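Local coordinates for uncharacterized SRPBCC domain-containing protein (PDB 6V04) that is of unknown function but belongs to the AHA1 family, has a START/Bet v1-like fold and is probably involved in dynemicin biosynthesis, at residues 174-177 / 182-185; 184-189 / 210-215; 238-243 / 268-273. One frame throughout, in Å; residues are numbered along the deposited sequence. Where two conformers were deposited one is given.

In the fold
All three contacts build on one seven-stranded antiparallel sheet, running from strand 151-157 at one edge to strand 176-178 at the other. Contact 1 is the hairpin at the latter edge, contact 2 joins two strands separated by strand 196-205, and contact 3 sets strand 236-243 against helix 252-277. Contacts 1 and 2 share G184 and W185, with centres about 6 Å apart; P175 O probably accepts a hydrogen bond from F187 N at 2.8 Å. Contacts 2 and 3, centres about 12 Å apart, meet where V214 CG2 packs on H242 CE1 at 4.1 Å. None lies at the annotated magnesium-binding residue, Q149.

Contact 1. Residues 174-177 / 182-185; sequences LPIA and GPGW
A177 and W185 pair through their backbones: A177 N donates to W185 O at 3.2 Å, and W185 N returns a bond of the same length to A177 O. That carbonyl oxygen also takes a second donor, G184 N, at 3.0 Å. The G184 bond is almost straight, 178° at the hydrogen, and lies in the carbonyl plane, whereas W185 N comes in tilted from it. Two consecutive amides therefore grip one oxygen. W185 O is approached in turn by the CA of I176 at 3.2 Å, a CA-H...O contact beside the conventional bond to A177 N.

Side chains add a smaller apolar patch. With CG1 of I176 set between its backbone N and carbonyl carbon (chi1 59°), the side chain lies alongside P183, and I176 CD1 meets P183 CG at 4.1 Å.

In the second shell, W202 of strand 196-205 touches both I176 and P183, and L199 also packs on I176. The indole of W185 makes a cation-pi contact with R196. P175 is the centre of an inverse gamma turn, placing a sharp bend just ahead of the strand that carries I176 and A177.

G184 and W185 thus both face A177 across an antiparallel hydrogen-bonded pair, the signature of a classic beta bulge, here in the edge hairpin formed by strands 176-178 and 183-187.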
loop_
_atom_site.group_PDB
_atom_site.type_symbol
_atom_site.label_atom_id
_atom_site.label_comp_id
_atom_site.label_asym_id
_atom_site.label_seq_id
_atom_site.Cartn_x
_atom_site.Cartn_y
_atom_site.Cartn_z
ATOM N N LEU A 174 -5.067 14.197 -11.660
ATOM C CA LEU A 174 -6.097 13.171 -11.549
ATOM C C LEU A 174 -6.628 12.800 -12.927
ATOM O O LEU A 174 -6.722 13.655 -13.809
ATOM C CB LEU A 174 -7.260 13.661 -10.691
ATOM C CG LEU A 174 -6.970 13.701 -9.190
ATOM C CD1 LEU A 174 -8.007 14.530 -8.459
ATOM C CD2 LEU A 174 -6.936 12.296 -8.625
ATOM N N PRO A 175 -7.009 11.538 -13.121
ATOM C CA PRO A 175 -7.545 11.085 -14.424
ATOM C C PRO A 175 -9.029 11.388 -14.561
ATOM O O PRO A 175 -9.876 10.498 -14.639
ATOM C CB PRO A 175 -7.259 9.581 -14.380
ATOM C CG PRO A 175 -7.462 9.245 -12.948
ATOM C CD PRO A 175 -6.905 10.418 -12.170
ATOM N N ILE A 176 -9.364 12.678 -14.596
ATOM C CA ILE A 176 -10.750 13.121 -14.563
ATOM C C ILE A 176 -11.020 14.074 -15.721
ATOM O O ILE A 176 -10.106 14.668 -16.300
ATOM C CB ILE A 176 -11.097 13.793 -13.213
ATOM C CG1 ILE A 176 -10.193 15.003 -12.970
ATOM C CG2 ILE A 176 -10.951 12.788 -12.089
ATOM C CD1 ILE A 176 -10.553 15.808 -11.716
ATOM N N ALA A 177 -12.301 14.214 -16.064
ATOM C CA ALA A 177 -12.729 15.213 -17.027
ATOM C C ALA A 177 -14.090 15.754 -16.616
ATOM O O ALA A 177 -14.838 15.119 -15.869
ATOM C CB ALA A 177 -12.799 14.640 -18.443
ATOM N N GLY A 182 -17.923 20.885 -13.770
ATOM C CA GLY A 182 -17.577 20.094 -12.614
ATOM C C GLY A 182 -17.179 18.688 -13.030
ATOM O O GLY A 182 -17.769 18.112 -13.949
ATOM N N PRO A 183 -16.173 18.109 -12.378
ATOM C CA PRO A 183 -15.734 16.759 -12.763
ATOM C C PRO A 183 -16.885 15.762 -12.759
ATOM O O PRO A 183 -17.676 15.699 -11.811
ATOM C CB PRO A 183 -14.680 16.418 -11.705
ATOM C CG PRO A 183 -14.157 17.739 -11.267
ATOM C CD PRO A 183 -15.328 18.673 -11.311
ATOM N N GLY A 184 -16.970 14.973 -13.831
ATOM C CA GLY A 184 -18.058 14.029 -14.020
ATOM C C GLY A 184 -17.619 12.649 -14.476
ATOM O O GLY A 184 -18.419 11.715 -14.440
ATOM N N TRP A 185 -16.360 12.506 -14.897
ATOM C CA TRP A 185 -15.807 11.219 -15.303
ATOM C C TRP A 185 -14.470 10.955 -14.632
ATOM O O TRP A 185 -13.666 11.868 -14.449
ATOM C CB TRP A 185 -15.574 11.141 -16.820
ATOM C CG TRP A 185 -16.732 11.467 -17.696
ATOM C CD1 TRP A 185 -16.848 12.537 -18.523
ATOM C CD2 TRP A 185 -17.928 10.705 -17.849
ATOM N NE1 TRP A 185 -18.043 12.490 -19.195
ATOM C CE2 TRP A 185 -18.730 11.378 -18.789
ATOM C CE3 TRP A 185 -18.403 9.522 -17.280
ATOM C CZ2 TRP A 185 -19.977 10.901 -19.188
ATOM C CZ3 TRP A 185 -19.649 9.051 -17.681
ATOM C CH2 TRP A 185 -20.420 9.748 -18.608
#

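Contact 2. Residues 184-189 / 210-215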
loop_
_atom_site.group_PDB
_atom_site.type_symbol
_atom_site.label_atom_id
_atom_site.label_comp_id
_atom_site.label_asym_id
_atom_site.label_seq_id
_atom_site.Cartn_x
_atom_site.Cartn_y
_atom_site.Cartn_z
ATOM N N GLY A 184 -16.970 14.973 -13.831
ATOM C CA GLY A 184 -18.058 14.029 -14.020
ATOM C C GLY A 184 -17.619 12.649 -14.476
ATOM O O GLY A 184 -18.419 11.715 -14.440
ATOM N N TRP A 185 -16.360 12.506 -14.897
ATOM C CA TRP A 185 -15.807 11.219 -15.303
ATOM C C TRP A 185 -14.470 10.955 -14.632
ATOM O O TRP A 185 -13.666 11.868 -14.449
ATOM C CB TRP A 185 -15.574 11.141 -16.820
ATOM C CG TRP A 185 -16.732 11.467 -17.696
ATOM C CD1 TRP A 185 -16.848 12.537 -18.523
ATOM C CD2 TRP A 185 -17.928 10.705 -17.849
ATOM N NE1 TRP A 185 -18.043 12.490 -19.195
ATOM C CE2 TRP A 185 -18.730 11.378 -18.789
ATOM C CE3 TRP A 185 -18.403 9.522 -17.280
ATOM C CZ2 TRP A 185 -19.977 10.901 -19.188
ATOM C CZ3 TRP A 185 -19.649 9.051 -17.681
ATOM C CH2 TRP A 185 -20.420 9.748 -18.608
ATOM N N PHE A 186 -14.230 9.685 -14.314
ATOM C CA PHE A 186 -12.953 9.170 -13.836
ATOM C C PHE A 186 -12.534 8.065 -14.793
ATOM O O PHE A 186 -13.338 7.180 -15.096
ATOM C CB PHE A 186 -13.111 8.641 -12.406
ATOM C CG PHE A 186 -11.828 8.259 -11.731
ATOM C CD1 PHE A 186 -11.245 7.021 -11.958
ATOM C CD2 PHE A 186 -11.233 9.116 -10.808
ATOM C CE1 PHE A 186 -10.091 6.643 -11.323
ATOM C CE2 PHE A 186 -10.066 8.746 -10.165
ATOM C CZ PHE A 186 -9.501 7.510 -10.413
ATOM N N PHE A 187 -11.295 8.115 -15.280
ATOM C CA PHE A 187 -10.831 7.210 -16.331
ATOM C C PHE A 187 -9.763 6.249 -15.831
ATOM O O PHE A 187 -8.826 6.648 -15.128
ATOM C CB PHE A 187 -10.265 7.994 -17.504
ATOM C CG PHE A 187 -11.263 8.883 -18.164
ATOM C CD1 PHE A 187 -12.232 8.355 -18.997
ATOM C CD2 PHE A 187 -11.245 10.241 -17.946
ATOM C CE1 PHE A 187 -13.166 9.174 -19.616
ATOM C CE2 PHE A 187 -12.180 11.065 -18.550
ATOM C CZ PHE A 187 -13.134 10.529 -19.397
ATOM N N VAL A 188 -9.908 4.982 -16.214
ATOM C CA VAL A 188 -8.919 3.936 -15.983
ATOM C C VAL A 188 -8.467 3.482 -17.363
ATOM O O VAL A 188 -9.180 2.732 -18.047
ATOM C CB VAL A 188 -9.481 2.768 -15.167
ATOM C CG1 VAL A 188 -8.447 1.676 -15.006
ATOM C CG2 VAL A 188 -9.936 3.266 -13.792
ATOM N N VAL A 189 -7.291 3.928 -17.776
ATOM C CA VAL A 189 -6.819 3.757 -19.145
ATOM C C VAL A 189 -5.775 2.643 -19.144
ATOM O O VAL A 189 -4.626 2.843 -18.737
ATOM C CB VAL A 189 -6.267 5.070 -19.712
ATOM C CG1 VAL A 189 -5.823 4.885 -21.160
ATOM C CG2 VAL A 189 -7.304 6.177 -19.597
ATOM N N LEU A 210 -10.345 16.279 -0.476
ATOM C CA LEU A 210 -11.192 16.080 -1.644
ATOM C C LEU A 210 -11.901 14.752 -1.473
ATOM O O LEU A 210 -11.248 13.744 -1.194
ATOM C CB LEU A 210 -10.354 16.081 -2.927
ATOM C CG LEU A 210 -11.014 15.532 -4.194
ATOM C CD1 LEU A 210 -12.186 16.405 -4.601
ATOM C CD2 LEU A 210 -9.986 15.444 -5.296
ATOM N N THR A 211 -13.223 14.741 -1.621
ATOM C CA THR A 211 -13.956 13.487 -1.620
ATOM C C THR A 211 -14.821 13.415 -2.865
ATOM O O THR A 211 -15.283 14.431 -3.395
ATOM C CB THR A 211 -14.823 13.310 -0.366
ATOM O OG1 THR A 211 -15.788 14.358 -0.262
ATOM C CG2 THR A 211 -13.958 13.336 0.874
ATOM N N PHE A 212 -15.010 12.194 -3.343
ATOM C CA PHE A 212 -15.944 11.947 -4.433
ATOM C C PHE A 212 -16.234 10.458 -4.472
ATOM O O PHE A 212 -15.561 9.652 -3.827
ATOM C CB PHE A 212 -15.422 12.464 -5.794
ATOM C CG PHE A 212 -14.093 11.897 -6.211
ATOM C CD1 PHE A 212 -14.019 10.734 -6.952
ATOM C CD2 PHE A 212 -12.910 12.547 -5.897
ATOM C CE1 PHE A 212 -12.798 10.221 -7.340
ATOM C CE2 PHE A 212 -11.691 12.037 -6.271
ATOM C CZ PHE A 212 -11.627 10.872 -7.005
ATOM N N ALA A 213 -17.247 10.106 -5.254
ATOM C CA ALA A 213 -17.669 8.730 -5.423
ATOM C C ALA A 213 -17.452 8.343 -6.872
ATOM O O ALA A 213 -17.564 9.182 -7.768
ATOM C CB ALA A 213 -19.136 8.554 -5.049
ATOM N N VAL A 214 -17.090 7.085 -7.091
ATOM C CA VAL A 214 -16.987 6.537 -8.444
ATOM C C VAL A 214 -17.963 5.377 -8.571
ATOM O O VAL A 214 -17.880 4.391 -7.824
ATOM C CB VAL A 214 -15.554 6.106 -8.776
ATOM C CG1 VAL A 214 -15.492 5.575 -10.205
ATOM C CG2 VAL A 214 -14.597 7.268 -8.607
ATOM N N GLU A 215 -18.891 5.507 -9.514
ATOM C CA GLU A 215 -19.869 4.469 -9.784
ATOM C C GLU A 215 -19.217 3.364 -10.594
ATOM O O GLU A 215 -18.394 3.634 -11.469
ATOM C CB GLU A 215 -21.048 5.026 -10.576
ATOM C CG GLU A 215 -21.830 6.111 -9.909
ATOM C CD GLU A 215 -23.034 6.539 -10.736
ATOM O OE1 GLU A 215 -23.200 6.027 -11.869
ATOM O OE2 GLU A 215 -23.805 7.388 -10.252
#
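F186 meets both F212 and V214, and these apolar contacts make up the whole junction between 184-189 and 210-215.

The aromatic part is the pairing of the two phenylalanines, whose side chains cross at about a right angle. F186 CD2 lies 4.0 Å from F212 CE1, and F186 CE2 is 4.1 Å from F212 CZ. The touching atoms are thus two adjacent carbons of each ring, meeting obliquely. With its CG anti to the backbone N (chi1 -172°), F186 carries its ring out across the gap to F212.

The aliphatic part belongs to V214, whose CG2 approaches F186 CG at 4.3 Å. The same methyl lies in the plane of the F212 ring, at its edge, 3.7 Å from F212 CE1. V214 CG2 therefore touches both rings. CG of L210 also borders the F212 ring in its plane, so this phenyl has neighbours from its own strand at its edge.

Polar bonding is directed elsewhere. F186 is hydrogen-bonded through its backbone to F197, V214 O accepts from T223 OG1, and E215 OE2 forms a salt bridge with R200 NE.

The CA atoms of F186 and V214 are 7.2 Å apart, a short distance for strands with another, 196-205, between them in the sheet order, and consistent with a sheet that curls here. All three touching residues are buried; T265 of helix 252-277 packs on F186, C225 of strand 223-230 on F212, and F197 of strand 196-205 on V214.

Contact 3. Residues 238-243 / 268-273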
loop_
_atom_site.group_PDB
_atom_site.type_symbol
_atom_site.label_atom_id
_atom_site.label_comp_id
_atom_site.label_asym_id
_atom_site.label_seq_id
_atom_site.Cartn_x
_atom_site.Cartn_y
_atom_site.Cartn_z
ATOM N N LEU A 238 0.621 13.789 0.334
ATOM C CA LEU A 238 -0.601 13.598 -0.427
ATOM C C LEU A 238 -1.001 12.139 -0.304
ATOM O O LEU A 238 -0.227 11.255 -0.676
ATOM C CB LEU A 238 -0.352 13.972 -1.880
ATOM C CG LEU A 238 -1.467 13.608 -2.848
ATOM C CD1 LEU A 238 -2.722 14.386 -2.526
ATOM C CD2 LEU A 238 -1.020 13.867 -4.284
ATOM N N SER A 239 -2.185 11.885 0.240
ATOM C CA SER A 239 -2.652 10.526 0.468
ATOM C C SER A 239 -4.004 10.312 -0.200
ATOM O O SER A 239 -4.821 11.234 -0.321
ATOM C CB SER A 239 -2.759 10.209 1.962
ATOM O OG SER A 239 -3.773 10.971 2.594
ATOM N N VAL A 240 -4.232 9.080 -0.631
ATOM C CA VAL A 240 -5.495 8.679 -1.228
ATOM C C VAL A 240 -5.992 7.431 -0.526
ATOM O O VAL A 240 -5.201 6.577 -0.112
ATOM C CB VAL A 240 -5.388 8.434 -2.746
ATOM C CG1 VAL A 240 -4.363 7.359 -3.059
ATOM C CG2 VAL A 240 -6.765 8.043 -3.301
ATOM N N SER A 241 -7.310 7.349 -0.365
ATOM C CA SER A 241 -8.001 6.137 0.054
ATOM C C SER A 241 -9.173 5.936 -0.888
ATOM O O SER A 241 -9.953 6.870 -1.107
ATOM C CB SER A 241 -8.504 6.257 1.488
ATOM O OG SER A 241 -9.279 5.129 1.867
ATOM N N HIS A 242 -9.319 4.732 -1.438
ATOM C CA HIS A 242 -10.427 4.433 -2.335
ATOM C C HIS A 242 -11.029 3.107 -1.893
ATOM O O HIS A 242 -10.381 2.059 -2.007
ATOM C CB HIS A 242 -9.940 4.408 -3.775
ATOM C CG HIS A 242 -11.036 4.498 -4.782
ATOM N ND1 HIS A 242 -10.798 4.756 -6.114
ATOM C CD2 HIS A 242 -12.376 4.365 -4.652
ATOM C CE1 HIS A 242 -11.946 4.762 -6.765
ATOM N NE2 HIS A 242 -12.922 4.533 -5.903
ATOM N N GLN A 243 -12.249 3.161 -1.371
ATOM C CA GLN A 243 -12.883 2.043 -0.685
ATOM C C GLN A 243 -14.152 1.596 -1.403
ATOM O O GLN A 243 -14.746 2.345 -2.185
ATOM C CB GLN A 243 -13.245 2.413 0.755
ATOM C CG GLN A 243 -12.037 2.716 1.632
ATOM C CD GLN A 243 -12.421 3.107 3.045
ATOM O OE1 GLN A 243 -13.493 3.653 3.279
ATOM N NE2 GLN A 243 -11.538 2.832 3.994
ATOM N N ALA A 268 -0.214 5.729 -10.669
ATOM C CA ALA A 268 0.176 6.668 -11.716
ATOM C C ALA A 268 -0.173 8.103 -11.335
ATOM O O ALA A 268 0.581 9.039 -11.638
ATOM C CB ALA A 268 -0.509 6.282 -13.016
ATOM N N ALA A 269 -1.319 8.300 -10.691
ATOM C CA ALA A 269 -1.732 9.645 -10.307
ATOM C C ALA A 269 -0.796 10.229 -9.260
ATOM O O ALA A 269 -0.412 11.398 -9.355
ATOM C CB ALA A 269 -3.164 9.628 -9.788
ATOM N N LEU A 270 -0.437 9.439 -8.245
ATOM C CA LEU A 270 0.498 9.922 -7.232
ATOM C C LEU A 270 1.830 10.286 -7.867
ATOM O O LEU A 270 2.448 11.292 -7.500
ATOM C CB LEU A 270 0.676 8.861 -6.147
ATOM C CG LEU A 270 -0.563 8.595 -5.285
ATOM C CD1 LEU A 270 -0.349 7.391 -4.409
ATOM C CD2 LEU A 270 -0.963 9.812 -4.434
ATOM N N SER A 271 2.305 9.469 -8.811
ATOM C CA SER A 271 3.553 9.791 -9.496
ATOM C C SER A 271 3.431 11.100 -10.256
ATOM O O SER A 271 4.348 11.932 -10.235
ATOM C CB SER A 271 3.942 8.664 -10.450
ATOM O OG SER A 271 4.248 7.483 -9.740
ATOM N N LEU A 272 2.304 11.300 -10.933
ATOM C CA LEU A 272 2.120 12.519 -11.708
ATOM C C LEU A 272 2.055 13.735 -10.799
ATOM O O LEU A 272 2.616 14.790 -11.119
ATOM C CB LEU A 272 0.857 12.385 -12.557
ATOM C CG LEU A 272 0.510 13.529 -13.498
ATOM C CD1 LEU A 272 1.690 13.870 -14.403
ATOM C CD2 LEU A 272 -0.703 13.127 -14.311
ATOM N N ALA A 273 1.389 13.609 -9.651
ATOM C CA ALA A 273 1.386 14.712 -8.694
ATOM C C ALA A 273 2.805 15.076 -8.278
ATOM O O ALA A 273 3.133 16.262 -8.148
ATOM C CB ALA A 273 0.547 14.361 -7.467
#
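L238 CD2 touches A273 CB at 3.6 Å, the tightest point of the contact, and L238 CG and CD2 together meet L270 CD2, each at 4.1 Å, the two leucine side chains crossing obliquely. L238 places CG anti to its backbone N (chi1 170°), which carries the branch out toward the helix, while the CB of L270 starts off to one side of the strand and only its end turns back to it. One position further along the same strand face, V240 adds a lighter contact: its CG1 meets L270 CD1 at 4.2 Å. CD2 of L270 thus turns to L238, while CD1 makes the closer approach to V240.

The other side is looser and more polar. S239 points away from the helix and is partly exposed, and A268 is exposed. S271, also partly exposed, bonds through OG to T267 O. H242 is instead the buried continuation of the L238/V240 face, held at both ring nitrogens by W266 NE1 and T223 OG1.

The strand and helix segments run nearly antiparallel, at 164°, with axes 10.1 Å apart at their closest approach. The four touching residues are all buried where helix 252-277 lies against the sheet; V155 of strand 151-157 and V227 and C225 of strand 223-230 flank them, and W173 of helix 170-173 packs on L238 and A273.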